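PDB 6T1B: YlmD from Geobacillus stearothermophilus, which catalyses the phosphorolysis of adenosine, inosine and S-methyl-5'-thioadenosine to the free base and the corresponding pentose 1-phosphate, and also deaminates adenosine, using zinc as cofactor. Local coordinates for residues G38-L43 with V49-T54; I129-P134 with G155-L160; A249-H254 with G262-F267. All coordinates share one frame; numbering follows the deposited sequence. Where two conformers were deposited one is given.

Interaction 1 of 3, residues G38-L43 with V49-T54; sequences GPFASL and VGDDRT. With NOS (inosine), chain B.
Phe40 lays its ring flat against the side chain of Asp51. CB of Asp51 stands over the middle of the ring, 3.8 Å from the centroid of Phe40 and almost on the ring normal, a CH-pi contact. The carboxylate continues the stack: its plane is tilted only 19° from that of the ring, and OD1 of Asp51 comes to 3.4 Å from CD1 of Phe40. This overlap depends on both first torsions. Phe40 CG is anti to its carbonyl carbon (chi1 -53°), which swings the ring toward 49-54, while Asp51 CG is anti to the backbone N (chi1 -165°), which brings the carboxylate back along the ring toward CB of Phe40. On the opposite face of the ring lies CG of Pro39, shifted toward the rim, so the phenyl group is sandwiched between its own neighbour and the aspartate. Phe40 sits in a short 3-10 turn, and the facing segment is the loop that leads into helix 53-67, with Asp52 as N-cap; the contact therefore ties a surface loop to the start of that helix. Asp51 is anchored at its polar end by Ser36 and Asn44, both hydrogen-bonded to OD2, and its OD1 takes a weak bond from the backbone N of Asp52 at 2.7 Å. Val49 meets the far end of the ring with one branch, CG2, 3.6 Å from CE2 of Phe40, and its carbonyl O lies 3.3 Å from CZ of Phe40. The other branch, CG1, turns to the ligand and touches C8 of the inosine base at 3.3 Å.

Interaction 2 of 3, residues I129-P134 with G155-L160; sequences IYFVAP and GHMVWL
Phe131 reaches from its strand to Met157 on helix 153-163, and the residues before and after it in 129-134 serve other neighbours. Ile129 comes first, with its side chain against Val174 of the adjoining strand and Asn223 of helix 219-229. Tyr130 then points away from 155-160, its hydroxyl hydrogen-bonded to the backbone O of Gly27. At Phe131 the alternation of the strand turns the side chain back toward the helix, and CG lies beside the backbone N (chi1 -62°), presenting a ring face to Met157. CG of Met157 sits above the ring centre, 3.5 Å from the centroid of Phe131 and 4° off the normal, as a CH-pi contact, while CB of Met157 approaches CZ of Phe131 at 3.6 Å. Bends at chi2 and chi3 fold the thioether back over the same face, bringing CE of Met157 within 4.0 Å of CE1 of Phe131. The sulfur itself is higher, 4.8 Å from the Phe131 centroid, a Met-aromatic contact. Strand 127-133 is an inner strand of a mixed six-stranded sheet, between 138-144 and 173-176, and the helix packs on one face of this sheet in an alpha/beta layer. CG2 of Val158 adds a looser approach, 4.3 Å from CE2 of Phe131; Leu227 of helix 219-229 touches both residues. An alanine in place of Phe131 would probably open a gap between sheet and helix and leave the folded Met157 chain without the surface it lies on. Farther along, Val132 turns to Phe21 and Val139, and Ala133 packs on Leu138.

Interaction 3 of 3, residues A249-H254 with G262-F267; sequences ALFFSH and GRMLAF. With NOS (inosine), chain B.
Phe252 presses one ring face onto the backbone of Gly262, and this is the tight part of the contact. CA of Gly262 stands 3.5 Å from the ring centroid of Phe252, 7° off the normal, a CH-pi contact in which a side chain on the glycine would collide with the ring. CB of Phe252 also comes to 3.3 Å from the carbonyl O of Gly262. Beside it, Met264 is bent at chi2 and chi3, which curls its thioether back to the other segment: SD lies 3.4 Å from the backbone N of Phe252, and CE touches CD2 of Phe251 at 3.7 Å. The sulfur makes oblique Met-aromatic contacts with both rings. Within this packing the backbone N and O of Phe252 are buried without a polar partner.

The other end is looser and wet. His254, an exposed residue, does not touch Arg263 closely; a water joins them, hydrogen-bonded to ND1 of His254 and accepting from NH1 of Arg263. That same NH1 also donates to the O of Gly262 at 3.0 Å, from well above the carbonyl plane, which helps fix the guanidinium. NE of Arg263 donates a nearly straight hydrogen bond (175°), 3.0 Å long, to O4' of the inosine ribose, which lies at the edge of the guanidinium and in its plane, so this edge of the contact forms part of the nucleoside site.

Beyond the pocket, 262-267 runs into strand 264-269, flanked by strands 25-29 and 118-123; Met264 and Phe251 both pack on Leu28, while Leu265 and Phe267 lean on Leu63 of helix 53-67.

In the fold
Interactions 1 and 3 meet at the inosine: their centres are about 12 Å apart, and CG1 of Val49 lies 3.8 Å from CZ of Arg263, so the base and the ribose are contacted by adjoining residues of the two. They also pack directly, the O of Ala41 coming to 3.3 Å from CE2 of Phe252. The Arg263 side chain is about 6 Å from a zinc ion and about 7 Å from the side chain of His81, a ligand of the catalytic zinc. Interaction 2 lies across the chain's centre, about 31 Å from interaction 1 between centres, yet Tyr130 touches strand 264-269 of interaction 3, joining the two six-stranded sheets.

Interaction 1 of 3, residues G38-L43 with V49-T54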
loop_
_atom_site.group_PDB
_atom_site.type_symbol
_atom_site.label_atom_id
_atom_site.label_comp_id
_atom_site.label_asym_id
_atom_site.label_seq_id
_atom_site.Cartn_x
_atom_site.Cartn_y
_atom_site.Cartn_z
ATOM N N GLY A 38 -19.613 5.539 -13.168
ATOM C CA GLY A 38 -18.884 5.248 -14.388
ATOM C C GLY A 38 -17.654 4.408 -14.108
ATOM O O GLY A 38 -17.691 3.407 -13.378
ATOM N N PRO A 39 -16.511 4.793 -14.663
ATOM C CA PRO A 39 -15.313 3.974 -14.454
ATOM C C PRO A 39 -14.863 3.953 -12.999
ATOM O O PRO A 39 -13.984 3.155 -12.638
ATOM C CB PRO A 39 -14.252 4.634 -15.351
ATOM C CG PRO A 39 -14.719 6.052 -15.472
ATOM C CD PRO A 39 -16.218 6.039 -15.415
ATOM N N PHE A 40 -15.370 4.871 -12.179
ATOM C CA PHE A 40 -14.973 4.990 -10.795
ATOM C C PHE A 40 -15.925 4.270 -9.862
ATOM O O PHE A 40 -15.771 4.386 -8.644
ATOM C CB PHE A 40 -14.901 6.470 -10.415
ATOM C CG PHE A 40 -14.029 7.281 -11.348
ATOM C CD1 PHE A 40 -14.585 8.280 -12.131
ATOM C CD2 PHE A 40 -12.676 7.039 -11.447
ATOM C CE1 PHE A 40 -13.782 9.007 -12.998
ATOM C CE2 PHE A 40 -11.878 7.757 -12.325
ATOM C CZ PHE A 40 -12.441 8.755 -13.088
ATOM N N ALA A 41 -16.900 3.536 -10.406
ATOM C CA ALA A 41 -17.964 2.946 -9.588
ATOM C C ALA A 41 -17.367 1.933 -8.620
ATOM O O ALA A 41 -16.695 0.995 -9.051
ATOM C CB ALA A 41 -18.956 2.261 -10.514
ATOM N N SER A 42 -17.617 2.089 -7.300
ATOM C CA SER A 42 -18.290 3.238 -6.684
ATOM C C SER A 42 -17.466 3.867 -5.538
ATOM O O SER A 42 -17.540 5.075 -5.318
ATOM C CB SER A 42 -19.663 2.888 -6.120
ATOM O OG SER A 42 -19.592 1.906 -5.104
ATOM N N LEU A 43 -16.693 3.070 -4.789
ATOM C CA LEU A 43 -15.923 3.596 -3.650
ATOM C C LEU A 43 -14.530 4.040 -4.078
ATOM O O LEU A 43 -13.504 3.583 -3.580
ATOM C CB LEU A 43 -15.861 2.585 -2.514
ATOM C CG LEU A 43 -15.477 3.147 -1.154
ATOM C CD1 LEU A 43 -16.590 3.943 -0.522
ATOM C CD2 LEU A 43 -15.021 2.039 -0.225
ATOM N N VAL A 49 -7.673 11.240 -10.024
ATOM C CA VAL A 49 -7.947 10.389 -11.168
ATOM C C VAL A 49 -9.035 10.951 -12.061
ATOM O O VAL A 49 -9.470 10.273 -12.991
ATOM C CB VAL A 49 -8.276 8.936 -10.770
ATOM C CG1 VAL A 49 -7.078 8.279 -10.152
ATOM C CG2 VAL A 49 -9.484 8.879 -9.845
ATOM N N GLY A 50 -9.488 12.180 -11.812
ATOM C CA GLY A 50 -10.481 12.801 -12.654
ATOM C C GLY A 50 -11.911 12.525 -12.256
ATOM O O GLY A 50 -12.820 12.805 -13.037
ATOM N N ASP A 51 -12.133 11.971 -11.070
ATOM C CA ASP A 51 -13.472 11.780 -10.543
ATOM C C ASP A 51 -13.997 13.075 -9.915
ATOM O O ASP A 51 -13.264 14.034 -9.658
ATOM C CB ASP A 51 -13.433 10.627 -9.530
ATOM C CG ASP A 51 -14.794 10.061 -9.164
ATOM O OD1 ASP A 51 -15.824 10.401 -9.778
ATOM O OD2 ASP A 51 -14.795 9.236 -8.228
ATOM N N ASP A 52 -15.284 13.064 -9.643
ATOM C CA ASP A 52 -15.931 14.170 -8.958
ATOM C C ASP A 52 -15.446 14.238 -7.515
ATOM O O ASP A 52 -15.592 13.269 -6.753
ATOM C CB ASP A 52 -17.436 13.956 -8.979
ATOM C CG ASP A 52 -18.170 15.071 -8.338
ATOM O OD1 ASP A 52 -18.329 16.113 -9.003
ATOM O OD2 ASP A 52 -18.552 14.921 -7.151
ATOM N N ARG A 53 -14.874 15.379 -7.140
ATOM C CA ARG A 53 -14.280 15.519 -5.822
ATOM C C ARG A 53 -15.301 15.325 -4.711
ATOM O O ARG A 53 -14.983 14.752 -3.663
ATOM C CB ARG A 53 -13.604 16.888 -5.698
ATOM C CG ARG A 53 -13.008 17.150 -4.355
ATOM C CD ARG A 53 -12.402 18.551 -4.276
ATOM N NE ARG A 53 -11.888 18.808 -2.936
ATOM C CZ ARG A 53 -12.639 19.195 -1.909
ATOM N NH1 ARG A 53 -12.080 19.391 -0.725
ATOM N NH2 ARG A 53 -13.945 19.386 -2.060
ATOM N N THR A 54 -16.513 15.841 -4.888
ATOM C CA THR A 54 -17.529 15.649 -3.858
ATOM C C THR A 54 -17.790 14.168 -3.625
ATOM O O THR A 54 -17.871 13.710 -2.478
ATOM C CB THR A 54 -18.800 16.395 -4.239
ATOM O OG1 THR A 54 -18.508 17.803 -4.257
ATOM C CG2 THR A 54 -19.906 16.116 -3.231
HETATM N N9 NOS B . -3.667 8.907 -7.593
HETATM C C4 NOS B . -3.522 9.201 -6.288
HETATM N N3 NOS B . -2.403 9.055 -5.327
HETATM C C2 NOS B . -2.567 9.520 -3.978
HETATM N N1 NOS B . -3.794 10.121 -3.538
HETATM C C6 NOS B . -4.894 10.283 -4.411
HETATM O O6 NOS B . -5.897 10.781 -3.978
HETATM C C5 NOS B . -4.692 9.775 -5.853
HETATM N N7 NOS B . -5.519 9.765 -6.851
HETATM C C8 NOS B . -4.916 9.253 -7.922
HETATM C "C5'" NOS B . -1.253 5.455 -6.725
HETATM O "O5'" NOS B . -1.371 4.054 -6.961
HETATM C "C4'" NOS B . -1.400 6.234 -8.007
HETATM O "O4'" NOS B . -2.703 6.859 -8.012
HETATM C "C1'" NOS B . -2.585 8.230 -8.331
HETATM C "C2'" NOS B . -1.155 8.634 -7.988
HETATM O "O2'" NOS B . -0.728 9.705 -8.818
HETATM C "C3'" NOS B . -0.373 7.343 -8.241
HETATM O "O3'" NOS B . 0.056 7.304 -9.612
#

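Interaction 2 of 3, residues I129-P134 with G155-L160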
loop_
_atom_site.group_PDB
_atom_site.type_symbol
_atom_site.label_atom_id
_atom_site.label_comp_id
_atom_site.label_asym_id
_atom_site.label_seq_id
_atom_site.Cartn_x
_atom_site.Cartn_y
_atom_site.Cartn_z
ATOM N N ILE A 129 2.414 -1.963 1.046
ATOM C CA ILE A 129 3.281 -2.623 2.017
ATOM C C ILE A 129 3.000 -1.991 3.375
ATOM O O ILE A 129 3.253 -0.797 3.579
ATOM C CB ILE A 129 4.767 -2.524 1.640
ATOM C CG1 ILE A 129 5.040 -2.930 0.198
ATOM C CG2 ILE A 129 5.552 -3.430 2.589
ATOM C CD1 ILE A 129 6.472 -2.736 -0.202
ATOM N N TYR A 130 2.439 -2.783 4.290
ATOM C CA TYR A 130 2.093 -2.338 5.625
ATOM C C TYR A 130 3.177 -2.794 6.595
ATOM O O TYR A 130 3.585 -3.959 6.569
ATOM C CB TYR A 130 0.775 -2.982 6.078
ATOM C CG TYR A 130 -0.456 -2.767 5.194
ATOM C CD1 TYR A 130 -0.580 -3.412 3.968
ATOM C CD2 TYR A 130 -1.518 -1.977 5.626
ATOM C CE1 TYR A 130 -1.716 -3.244 3.177
ATOM C CE2 TYR A 130 -2.639 -1.807 4.856
ATOM C CZ TYR A 130 -2.733 -2.439 3.621
ATOM O OH TYR A 130 -3.875 -2.309 2.843
ATOM N N PHE A 131 3.590 -1.893 7.500
ATOM C CA PHE A 131 4.641 -2.168 8.459
ATOM C C PHE A 131 4.122 -1.911 9.872
ATOM O O PHE A 131 3.390 -0.934 10.098
ATOM C CB PHE A 131 5.822 -1.222 8.245
ATOM C CG PHE A 131 6.504 -1.329 6.913
ATOM C CD1 PHE A 131 5.979 -0.741 5.781
ATOM C CD2 PHE A 131 7.721 -1.959 6.803
ATOM C CE1 PHE A 131 6.669 -0.814 4.586
ATOM C CE2 PHE A 131 8.393 -2.044 5.609
ATOM C CZ PHE A 131 7.874 -1.464 4.508
ATOM N N VAL A 132 4.542 -2.733 10.815
ATOM C CA VAL A 132 4.226 -2.482 12.207
ATOM C C VAL A 132 5.394 -2.956 13.045
ATOM O O VAL A 132 6.003 -3.993 12.772
ATOM C CB VAL A 132 2.899 -3.155 12.628
ATOM C CG1 VAL A 132 2.966 -4.658 12.563
ATOM C CG2 VAL A 132 2.449 -2.658 14.003
ATOM N N ALA A 133 5.727 -2.175 14.056
ATOM C CA ALA A 133 6.598 -2.627 15.142
ATOM C C ALA A 133 5.736 -2.492 16.394
ATOM O O ALA A 133 5.685 -1.414 17.025
ATOM C CB ALA A 133 7.874 -1.798 15.216
ATOM N N PRO A 134 5.029 -3.557 16.800
ATOM C CA PRO A 134 4.014 -3.404 17.857
ATOM C C PRO A 134 4.573 -2.931 19.177
ATOM O O PRO A 134 3.929 -2.143 19.879
ATOM C CB PRO A 134 3.416 -4.812 17.985
ATOM C CG PRO A 134 3.694 -5.472 16.709
ATOM C CD PRO A 134 5.012 -4.918 16.217
ATOM N N GLY A 155 12.931 -1.548 1.526
ATOM C CA GLY A 155 14.094 -1.544 2.392
ATOM C C GLY A 155 14.390 -0.178 2.978
ATOM O O GLY A 155 14.996 -0.076 4.052
ATOM N N HIS A 156 14.004 0.889 2.278
ATOM C CA HIS A 156 14.188 2.238 2.804
ATOM C C HIS A 156 13.372 2.437 4.076
ATOM O O HIS A 156 13.863 3.041 5.037
ATOM C CB HIS A 156 13.808 3.250 1.718
ATOM C CG HIS A 156 14.130 4.676 2.048
ATOM N ND1 HIS A 156 15.292 5.063 2.680
ATOM C CD2 HIS A 156 13.455 5.818 1.780
ATOM C CE1 HIS A 156 15.299 6.379 2.817
ATOM N NE2 HIS A 156 14.192 6.860 2.287
ATOM N N MET A 157 12.150 1.899 4.125
ATOM C CA MET A 157 11.366 2.006 5.357
ATOM C C MET A 157 12.113 1.333 6.506
ATOM O O MET A 157 12.254 1.894 7.608
ATOM C CB MET A 157 10.006 1.327 5.173
ATOM C CG MET A 157 9.063 1.506 6.359
ATOM S SD MET A 157 8.327 3.145 6.520
ATOM C CE MET A 157 7.128 3.111 5.163
ATOM N N VAL A 158 12.618 0.125 6.259
ATOM C CA VAL A 158 13.343 -0.617 7.285
ATOM C C VAL A 158 14.561 0.173 7.736
ATOM O O VAL A 158 14.833 0.305 8.939
ATOM C CB VAL A 158 13.731 -2.008 6.759
ATOM C CG1 VAL A 158 14.558 -2.750 7.796
ATOM C CG2 VAL A 158 12.504 -2.789 6.431
ATOM N N TRP A 159 15.323 0.713 6.774
ATOM C CA TRP A 159 16.511 1.492 7.099
ATOM C C TRP A 159 16.171 2.703 7.959
ATOM O O TRP A 159 16.914 3.037 8.894
ATOM C CB TRP A 159 17.209 1.936 5.811
ATOM C CG TRP A 159 18.480 2.687 6.024
ATOM C CD1 TRP A 159 19.704 2.152 6.280
ATOM C CD2 TRP A 159 18.659 4.109 5.983
ATOM N NE1 TRP A 159 20.636 3.152 6.407
ATOM C CE2 TRP A 159 20.023 4.363 6.225
ATOM C CE3 TRP A 159 17.802 5.190 5.766
ATOM C CZ2 TRP A 159 20.549 5.653 6.263
ATOM C CZ3 TRP A 159 18.328 6.475 5.800
ATOM C CH2 TRP A 159 19.690 6.693 6.048
ATOM N N LEU A 160 15.078 3.393 7.639
ATOM C CA LEU A 160 14.698 4.558 8.435
ATOM C C LEU A 160 14.304 4.143 9.844
ATOM O O LEU A 160 14.680 4.806 10.817
ATOM C CB LEU A 160 13.550 5.317 7.780
ATOM C CG LEU A 160 13.896 6.051 6.484
ATOM C CD1 LEU A 160 12.637 6.572 5.789
ATOM C CD2 LEU A 160 14.845 7.187 6.753
#

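Interaction 3 of 3, residues A249-H254 with G262-F267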
loop_
_atom_site.group_PDB
_atom_site.type_symbol
_atom_site.label_atom_id
_atom_site.label_comp_id
_atom_site.label_asym_id
_atom_site.label_seq_id
_atom_site.Cartn_x
_atom_site.Cartn_y
_atom_site.Cartn_z
ATOM N N ALA A 249 -14.455 -8.304 -9.101
ATOM C CA ALA A 249 -15.631 -7.939 -8.322
ATOM C C ALA A 249 -15.270 -7.261 -7.012
ATOM O O ALA A 249 -16.176 -6.777 -6.314
ATOM C CB ALA A 249 -16.470 -9.179 -8.004
ATOM N N LEU A 250 -13.991 -7.214 -6.662
ATOM C CA LEU A 250 -13.582 -6.527 -5.456
ATOM C C LEU A 250 -12.795 -5.265 -5.745
ATOM O O LEU A 250 -12.869 -4.326 -4.957
ATOM C CB LEU A 250 -12.692 -7.408 -4.571
ATOM C CG LEU A 250 -13.351 -8.480 -3.715
ATOM C CD1 LEU A 250 -12.288 -9.156 -2.855
ATOM C CD2 LEU A 250 -14.450 -7.880 -2.871
ATOM N N PHE A 251 -12.012 -5.221 -6.839
ATOM C CA PHE A 251 -10.967 -4.226 -6.978
ATOM C C PHE A 251 -10.957 -3.451 -8.283
ATOM O O PHE A 251 -11.259 -4.004 -9.349
ATOM C CB PHE A 251 -9.582 -4.856 -6.841
ATOM C CG PHE A 251 -9.366 -5.577 -5.539
ATOM C CD1 PHE A 251 -9.054 -6.923 -5.530
ATOM C CD2 PHE A 251 -9.428 -4.904 -4.339
ATOM C CE1 PHE A 251 -8.812 -7.599 -4.336
ATOM C CE2 PHE A 251 -9.192 -5.558 -3.146
ATOM C CZ PHE A 251 -8.886 -6.920 -3.159
ATOM N N PHE A 252 -10.627 -2.155 -8.176
ATOM C CA PHE A 252 -10.168 -1.388 -9.315
ATOM C C PHE A 252 -8.802 -1.928 -9.727
ATOM O O PHE A 252 -8.001 -2.334 -8.889
ATOM C CB PHE A 252 -9.977 0.080 -8.952
ATOM C CG PHE A 252 -11.208 0.746 -8.396
ATOM C CD1 PHE A 252 -11.221 1.205 -7.067
ATOM C CD2 PHE A 252 -12.340 0.949 -9.166
ATOM C CE1 PHE A 252 -12.362 1.827 -6.552
ATOM C CE2 PHE A 252 -13.457 1.559 -8.645
ATOM C CZ PHE A 252 -13.445 2.020 -7.335
ATOM N N SER A 253 -8.506 -1.864 -11.022
ATOM C CA SER A 253 -7.216 -2.296 -11.535
ATOM C C SER A 253 -6.817 -1.384 -12.681
ATOM O O SER A 253 -7.475 -1.378 -13.717
ATOM C CB SER A 253 -7.270 -3.746 -12.029
ATOM O OG SER A 253 -6.094 -4.099 -12.726
ATOM N N HIS A 254 -5.730 -0.645 -12.500
ATOM C CA HIS A 254 -5.238 0.208 -13.582
ATOM C C HIS A 254 -5.023 -0.569 -14.866
ATOM O O HIS A 254 -5.369 -0.092 -15.953
ATOM C CB HIS A 254 -3.940 0.851 -13.108
ATOM C CG HIS A 254 -3.247 1.655 -14.157
ATOM N ND1 HIS A 254 -3.627 2.940 -14.467
ATOM C CD2 HIS A 254 -2.207 1.355 -14.965
ATOM C CE1 HIS A 254 -2.852 3.399 -15.430
ATOM N NE2 HIS A 254 -1.982 2.457 -15.755
ATOM N N GLY A 262 -10.931 3.735 -10.525
ATOM C CA GLY A 262 -10.821 4.281 -9.194
ATOM C C GLY A 262 -9.558 3.808 -8.491
ATOM O O GLY A 262 -8.680 3.134 -9.043
ATOM N N ARG A 263 -9.476 4.194 -7.229
ATOM C CA ARG A 263 -8.443 3.734 -6.326
ATOM C C ARG A 263 -9.041 3.214 -5.025
ATOM O O ARG A 263 -9.969 3.813 -4.463
ATOM C CB ARG A 263 -7.484 4.870 -5.969
ATOM C CG ARG A 263 -6.762 5.487 -7.141
ATOM C CD ARG A 263 -5.746 4.523 -7.720
ATOM N NE ARG A 263 -4.989 5.111 -8.817
ATOM C CZ ARG A 263 -5.292 4.962 -10.102
ATOM N NH1 ARG A 263 -6.339 4.244 -10.477
ATOM N NH2 ARG A 263 -4.545 5.540 -11.038
ATOM N N MET A 264 -8.505 2.086 -4.574
ATOM C CA MET A 264 -8.747 1.650 -3.216
ATOM C C MET A 264 -7.834 2.443 -2.275
ATOM O O MET A 264 -6.819 2.991 -2.695
ATOM C CB MET A 264 -8.410 0.177 -3.056
ATOM C CG MET A 264 -9.261 -0.806 -3.847
ATOM S SD MET A 264 -8.774 -1.082 -5.556
ATOM C CE MET A 264 -7.255 -2.024 -5.357
ATOM N N LEU A 265 -8.204 2.489 -0.999
ATOM C CA LEU A 265 -7.354 3.087 0.018
ATOM C C LEU A 265 -6.810 1.962 0.891
ATOM O O LEU A 265 -7.591 1.154 1.418
ATOM C CB LEU A 265 -8.143 4.018 0.920
ATOM C CG LEU A 265 -7.333 4.991 1.762
ATOM C CD1 LEU A 265 -6.847 6.142 0.860
ATOM C CD2 LEU A 265 -8.110 5.474 2.956
ATOM N N ALA A 266 -5.498 1.921 1.028
ATOM C CA ALA A 266 -4.833 1.157 2.077
ATOM C C ALA A 266 -4.629 2.096 3.252
ATOM O O ALA A 266 -4.310 3.279 3.075
ATOM C CB ALA A 266 -3.469 0.669 1.602
ATOM N N PHE A 267 -4.817 1.570 4.455
ATOM C CA PHE A 267 -4.746 2.437 5.617
ATOM C C PHE A 267 -4.165 1.673 6.788
ATOM O O PHE A 267 -4.314 0.447 6.897
ATOM C CB PHE A 267 -6.113 3.023 5.979
ATOM C CG PHE A 267 -7.195 1.990 6.098
ATOM C CD1 PHE A 267 -7.444 1.342 7.296
ATOM C CD2 PHE A 267 -7.960 1.645 4.991
ATOM C CE1 PHE A 267 -8.438 0.388 7.386
ATOM C CE2 PHE A 267 -8.953 0.696 5.096
ATOM C CZ PHE A 267 -9.175 0.051 6.279
HETATM N N9 NOS B . -3.667 8.907 -7.593
HETATM C C4 NOS B . -3.522 9.201 -6.288
HETATM N N3 NOS B . -2.403 9.055 -5.327
HETATM C C2 NOS B . -2.567 9.520 -3.978
HETATM N N1 NOS B . -3.794 10.121 -3.538
HETATM C C6 NOS B . -4.894 10.283 -4.411
HETATM O O6 NOS B . -5.897 10.781 -3.978
HETATM C C5 NOS B . -4.692 9.775 -5.853
HETATM N N7 NOS B . -5.519 9.765 -6.851
HETATM C C8 NOS B . -4.916 9.253 -7.922
HETATM C "C5'" NOS B . -1.253 5.455 -6.725
HETATM O "O5'" NOS B . -1.371 4.054 -6.961
HETATM C "C4'" NOS B . -1.400 6.234 -8.007
HETATM O "O4'" NOS B . -2.703 6.859 -8.012
HETATM C "C1'" NOS B . -2.585 8.230 -8.331
HETATM C "C2'" NOS B . -1.155 8.634 -7.988
HETATM O "O2'" NOS B . -0.728 9.705 -8.818
HETATM C "C3'" NOS B . -0.373 7.343 -8.241
HETATM O "O3'" NOS B . 0.056 7.304 -9.612
HETATM O O HOH W 1 -5.737 4.118 -13.232
#